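Local coordinates for protein 3-dehydroquinate dehydratase (Aquifex aeolicus, PDB 2EGZ) that probably catalyses the cis-dehydration of 3-dehydroquinate to 3-dehydroshikimate, the third step of the chorismate pathway, through a Schiff-base intermediate, and works as a homodimer, at residues Y115-E119 and L120-N124; W125-R128 and E129-E133. One frame throughout, in Å; residues are numbered along the deposited sequence.

Contact 1: Y115-E119 and L120-N124; sequences YHNFE and LTPPN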
loop_
_atom_site.group_PDB
_atom_site.type_symbol
_atom_site.label_atom_id
_atom_site.label_comp_id
_atom_site.label_asym_id
_atom_site.label_seq_id
_atom_site.Cartn_x
_atom_site.Cartn_y
_atom_site.Cartn_z
ATOM N N TYR B 115 0.107 10.330 -0.243
ATOM C CA TYR B 115 -0.779 9.218 0.057
ATOM C C TYR B 115 -2.043 9.462 -0.751
ATOM O O TYR B 115 -2.615 10.550 -0.687
ATOM C CB TYR B 115 -1.146 9.184 1.543
ATOM C CG TYR B 115 -2.279 8.221 1.829
ATOM C CD1 TYR B 115 -2.071 6.844 1.798
ATOM C CD2 TYR B 115 -3.579 8.685 2.046
ATOM C CE1 TYR B 115 -3.129 5.949 1.962
ATOM C CE2 TYR B 115 -4.645 7.799 2.212
ATOM C CZ TYR B 115 -4.411 6.434 2.165
ATOM O OH TYR B 115 -5.465 5.552 2.290
ATOM N N HIS B 116 -2.473 8.472 -1.522
ATOM C CA HIS B 116 -3.690 8.632 -2.306
ATOM C C HIS B 116 -4.698 7.530 -2.010
ATOM O O HIS B 116 -4.328 6.375 -1.800
ATOM C CB HIS B 116 -3.392 8.598 -3.809
ATOM C CG HIS B 116 -2.349 9.574 -4.253
ATOM N ND1 HIS B 116 -1.018 9.442 -3.926
ATOM C CD2 HIS B 116 -2.438 10.682 -5.025
ATOM C CE1 HIS B 116 -0.331 10.427 -4.477
ATOM N NE2 HIS B 116 -1.168 11.193 -5.149
ATOM N N ASN B 117 -5.974 7.893 -1.971
ATOM C CA ASN B 117 -7.026 6.901 -1.780
ATOM C C ASN B 117 -8.107 7.297 -2.763
ATOM O O ASN B 117 -8.817 8.280 -2.562
ATOM C CB ASN B 117 -7.587 6.894 -0.354
ATOM C CG ASN B 117 -8.513 5.703 -0.110
ATOM O OD1 ASN B 117 -9.399 5.419 -0.920
ATOM N ND2 ASN B 117 -8.310 5.006 1.002
ATOM N N PHE B 118 -8.211 6.531 -3.841
ATOM C CA PHE B 118 -9.172 6.801 -4.899
ATOM C C PHE B 118 -10.589 6.318 -4.614
ATOM O O PHE B 118 -11.484 6.492 -5.445
ATOM C CB PHE B 118 -8.655 6.179 -6.197
ATOM C CG PHE B 118 -7.340 6.749 -6.649
ATOM C CD1 PHE B 118 -7.293 7.939 -7.366
ATOM C CD2 PHE B 118 -6.143 6.131 -6.300
ATOM C CE1 PHE B 118 -6.072 8.512 -7.727
ATOM C CE2 PHE B 118 -4.917 6.694 -6.656
ATOM C CZ PHE B 118 -4.884 7.888 -7.370
ATOM N N GLU B 119 -10.801 5.729 -3.442
ATOM C CA GLU B 119 -12.117 5.216 -3.086
ATOM C C GLU B 119 -12.874 5.967 -1.999
ATOM O O GLU B 119 -14.097 6.117 -2.080
ATOM C CB GLU B 119 -12.006 3.748 -2.662
ATOM C CG GLU B 119 -11.810 2.770 -3.806
ATOM C CD GLU B 119 -11.692 1.336 -3.322
ATOM O OE1 GLU B 119 -12.467 0.942 -2.422
ATOM O OE2 GLU B 119 -10.832 0.597 -3.852
ATOM N N LEU B 120 -12.160 6.438 -0.982
ATOM C CA LEU B 120 -12.815 7.110 0.135
ATOM C C LEU B 120 -11.865 7.963 0.960
ATOM O O LEU B 120 -10.658 7.958 0.742
ATOM C CB LEU B 120 -13.441 6.047 1.049
ATOM C CG LEU B 120 -12.472 4.926 1.477
ATOM C CD1 LEU B 120 -11.603 5.384 2.643
ATOM C CD2 LEU B 120 -13.257 3.685 1.892
ATOM N N THR B 121 -12.429 8.694 1.914
ATOM C CA THR B 121 -11.642 9.519 2.820
ATOM C C THR B 121 -11.498 8.652 4.066
ATOM O O THR B 121 -12.469 8.414 4.788
ATOM C CB THR B 121 -12.376 10.824 3.165
ATOM O OG1 THR B 121 -12.598 11.565 1.958
ATOM C CG2 THR B 121 -11.549 11.668 4.138
ATOM N N PRO B 122 -10.280 8.164 4.333
ATOM C CA PRO B 122 -10.032 7.306 5.496
ATOM C C PRO B 122 -10.304 7.943 6.851
ATOM O O PRO B 122 -10.407 9.169 6.969
ATOM C CB PRO B 122 -8.572 6.896 5.312
ATOM C CG PRO B 122 -7.970 8.098 4.639
ATOM C CD PRO B 122 -9.024 8.473 3.623
ATOM N N PRO B 123 -10.448 7.106 7.894
ATOM C CA PRO B 123 -10.709 7.553 9.265
ATOM C C PRO B 123 -9.684 8.586 9.709
ATOM O O PRO B 123 -8.574 8.636 9.184
ATOM C CB PRO B 123 -10.611 6.259 10.067
ATOM C CG PRO B 123 -11.161 5.257 9.111
ATOM C CD PRO B 123 -10.472 5.633 7.819
ATOM N N ASN B 124 -10.053 9.401 10.688
ATOM C CA ASN B 124 -9.164 10.447 11.165
ATOM C C ASN B 124 -7.773 10.000 11.575
ATOM O O ASN B 124 -6.803 10.677 11.249
ATOM C CB ASN B 124 -9.815 11.214 12.318
ATOM C CG ASN B 124 -11.124 11.856 11.913
ATOM O OD1 ASN B 124 -11.379 12.075 10.726
ATOM N ND2 ASN B 124 -11.957 12.174 12.895
#
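Asn117 OD1 accepts the backbone N-H of Leu120 at 2.9 Å, with an N-H...O angle of 159°, and this bond carries the local contact where strand 110-117 ends. The donor stands well above the carbonyl plane of the amide, 53° out of it. The same oxygen takes a second N-H, that of Glu119, which does lie in the carbonyl plane; this closes an Asx turn. On the other branch of the amide, ND2 donates to Tyr115 OH at 3.2 Å and meets Leu120 CD1 at 3.7 Å, Asn117 and Leu120 crossing at a slant. With CG anti to the backbone N (chi1 -170°), the amide reaches forward over the turn that follows it. An alanine at Asn117 would remove the amide and is likely to leave the N-H groups of Glu119 and Leu120 without this acceptor, and the turn freer to move. Further along, Pro122 CG packs on Tyr115 CE2 at 4.1 Å, approaching the ring obliquely. From the second subunit, Tyr41 OH bonds to Glu119 OE1, and Ser35 OG makes a weak hydrogen bond to Tyr115 OH, so the turn takes part in the dimer interface. The side chain of catalytic His116, their strand neighbour, stays outside the contact and hydrogen-bonds through NE2 to tartaric acid, probably from the crystallisation liquor. Backbone bonds from Tyr115 to Lys142 and Ala144, and from Asn117 to Ala144 and Lys146, join this strand to strand 140-146, while Arg155 of helix 150-160 holds the carbonyl oxygens of Thr121 and Pro122 ahead of helix 124-136.

Contact 2: W125-R128 and E129-E133; sequences WIIR and EVLRE
Four i to i+4 backbone bonds, from the N-H groups of Glu129, Val130, Leu131 and Arg132 to the carbonyls of Trp125, Ile126, Ile127 and Arg128, define a regular alpha-helical run, the shortest being Arg132 N to Arg128 O at 2.9 Å. The run belongs to helix 124-136, the helix of a beta-alpha-beta unit in the TIM-barrel fold of type I dehydroquinases. On its buried face, Ile127 CG2 meets Leu131 CD1 at 4.2 Å. Ile127, Val130 and Leu131 all rest on Ile143 of strand 140-146, and Ile127 also packs on Leu156 and Ile159 of helix 150-160. Arg128 and Arg132 run side by side in the same direction, with their guanidinium planes turned 42° apart. NH1 of Arg132 touches the aliphatic part of Arg128, at 3.8 Å from CB, while Arg128 NH1 is hydrogen-bonded to Gln162. Arg128 NE and Arg132 NH1 are like charges 4.3 Å apart, close but not in contact. Ile126 CG2 faces Val130 CG2 at 4.3 Å, bordering the second subunit, where Ile126 packs on Ser35 and Trp125 on Arg68 of that chain. With Trp125 CG between the backbone N and the carbonyl carbon (chi1 70°), one face of the indole covers Ile126 CG1. At the ring edge, in its plane, Glu129 OE1 comes to 3.5 Å from Trp125 CZ3.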
loop_
_atom_site.group_PDB
_atom_site.type_symbol
_atom_site.label_atom_id
_atom_site.label_comp_id
_atom_site.label_asym_id
_atom_site.label_seq_id
_atom_site.Cartn_x
_atom_site.Cartn_y
_atom_site.Cartn_z
ATOM N N TRP B 125 -7.657 8.869 12.271
ATOM C CA TRP B 125 -6.339 8.428 12.715
ATOM C C TRP B 125 -5.387 8.173 11.553
ATOM O O TRP B 125 -4.176 8.358 11.688
ATOM C CB TRP B 125 -6.434 7.181 13.610
ATOM C CG TRP B 125 -6.825 5.922 12.910
ATOM C CD1 TRP B 125 -8.088 5.441 12.728
ATOM C CD2 TRP B 125 -5.939 4.972 12.304
ATOM N NE1 TRP B 125 -8.044 4.244 12.050
ATOM C CE2 TRP B 125 -6.739 3.933 11.779
ATOM C CE3 TRP B 125 -4.548 4.896 12.160
ATOM C CZ2 TRP B 125 -6.191 2.828 11.112
ATOM C CZ3 TRP B 125 -4.001 3.796 11.495
ATOM C CH2 TRP B 125 -4.826 2.777 10.982
ATOM N N ILE B 126 -5.933 7.753 10.415
ATOM C CA ILE B 126 -5.122 7.507 9.227
ATOM C C ILE B 126 -4.685 8.848 8.635
ATOM O O ILE B 126 -3.534 9.012 8.234
ATOM C CB ILE B 126 -5.911 6.700 8.173
ATOM C CG1 ILE B 126 -6.096 5.264 8.674
ATOM C CG2 ILE B 126 -5.181 6.713 6.835
ATOM C CD1 ILE B 126 -6.841 4.355 7.713
ATOM N N ILE B 127 -5.604 9.808 8.585
ATOM C CA ILE B 127 -5.268 11.130 8.067
ATOM C C ILE B 127 -4.113 11.709 8.884
ATOM O O ILE B 127 -3.123 12.194 8.333
ATOM C CB ILE B 127 -6.477 12.092 8.162
ATOM C CG1 ILE B 127 -7.570 11.632 7.198
ATOM C CG2 ILE B 127 -6.037 13.529 7.865
ATOM C CD1 ILE B 127 -8.869 12.398 7.306
ATOM N N ARG B 128 -4.236 11.641 10.207
ATOM C CA ARG B 128 -3.199 12.171 11.084
ATOM C C ARG B 128 -1.879 11.412 10.981
ATOM O O ARG B 128 -0.810 12.015 11.043
ATOM C CB ARG B 128 -3.681 12.177 12.540
ATOM C CG ARG B 128 -4.791 13.185 12.821
ATOM C CD ARG B 128 -5.066 13.290 14.319
ATOM N NE ARG B 128 -5.670 12.069 14.839
ATOM C CZ ARG B 128 -6.975 11.897 15.020
ATOM N NH1 ARG B 128 -7.831 12.872 14.734
ATOM N NH2 ARG B 128 -7.424 10.738 15.478
ATOM N N GLU B 129 -1.947 10.094 10.829
ATOM C CA GLU B 129 -0.726 9.302 10.721
ATOM C C GLU B 129 0.039 9.638 9.447
ATOM O O GLU B 129 1.267 9.728 9.459
ATOM C CB GLU B 129 -1.039 7.809 10.738
ATOM C CG GLU B 129 0.214 6.949 10.709
ATOM C CD GLU B 129 -0.097 5.473 10.762
ATOM O OE1 GLU B 129 -0.785 5.048 11.714
ATOM O OE2 GLU B 129 0.346 4.740 9.855
ATOM N N VAL B 130 -0.687 9.807 8.346
ATOM C CA VAL B 130 -0.056 10.146 7.074
ATOM C C VAL B 130 0.679 11.469 7.216
ATOM O O VAL B 130 1.813 11.617 6.759
ATOM C CB VAL B 130 -1.109 10.258 5.938
ATOM C CG1 VAL B 130 -0.484 10.880 4.693
ATOM C CG2 VAL B 130 -1.657 8.874 5.613
ATOM N N LEU B 131 0.033 12.434 7.857
ATOM C CA LEU B 131 0.644 13.740 8.059
ATOM C C LEU B 131 1.866 13.647 8.964
ATOM O O LEU B 131 2.924 14.197 8.656
ATOM C CB LEU B 131 -0.373 14.704 8.667
ATOM C CG LEU B 131 -1.570 15.002 7.764
ATOM C CD1 LEU B 131 -2.583 15.845 8.525
ATOM C CD2 LEU B 131 -1.093 15.727 6.507
ATOM N N ARG B 132 1.726 12.945 10.081
ATOM C CA ARG B 132 2.844 12.817 11.003
ATOM C C ARG B 132 4.028 12.073 10.410
ATOM O O ARG B 132 5.174 12.452 10.644
ATOM C CB ARG B 132 2.385 12.155 12.304
ATOM C CG ARG B 132 1.581 13.121 13.153
ATOM C CD ARG B 132 1.118 12.548 14.471
ATOM N NE ARG B 132 0.383 13.575 15.202
ATOM C CZ ARG B 132 -0.817 13.401 15.747
ATOM N NH1 ARG B 132 -1.425 12.227 15.651
ATOM N NH2 ARG B 132 -1.417 14.415 16.366
ATOM N N GLU B 133 3.761 11.021 9.642
ATOM C CA GLU B 133 4.845 10.261 9.023
ATOM C C GLU B 133 5.553 11.127 7.989
ATOM O O GLU B 133 6.778 11.092 7.868
ATOM C CB GLU B 133 4.303 8.992 8.367
ATOM C CG GLU B 133 3.915 7.926 9.366
ATOM C CD GLU B 133 5.120 7.353 10.086
ATOM O OE1 GLU B 133 5.854 6.551 9.471
ATOM O OE2 GLU B 133 5.343 7.716 11.261
#

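From the N terminus, the chain leaves strand 110-117 into contact 1, which closes the turn after the strand, then enters helix 124-136, where contact 2 spans successive turns. The two follow in series, neither nested nor crossing, with centres about 11 Å apart. Together they cover the strand-to-helix half of the unit formed by strand 110-117, helix 124-136 and strand 140-146. The helix folds back on its own strand, Tyr115 CB meeting Val130 CG1 at 3.6 Å, and the connecting loop rests on the helix, with Pro122 O 3.6 Å from Ile127 CD1. Both contacts also reach the second subunit, so the same stretch of chain joins barrel wall, outer helix and dimer interface.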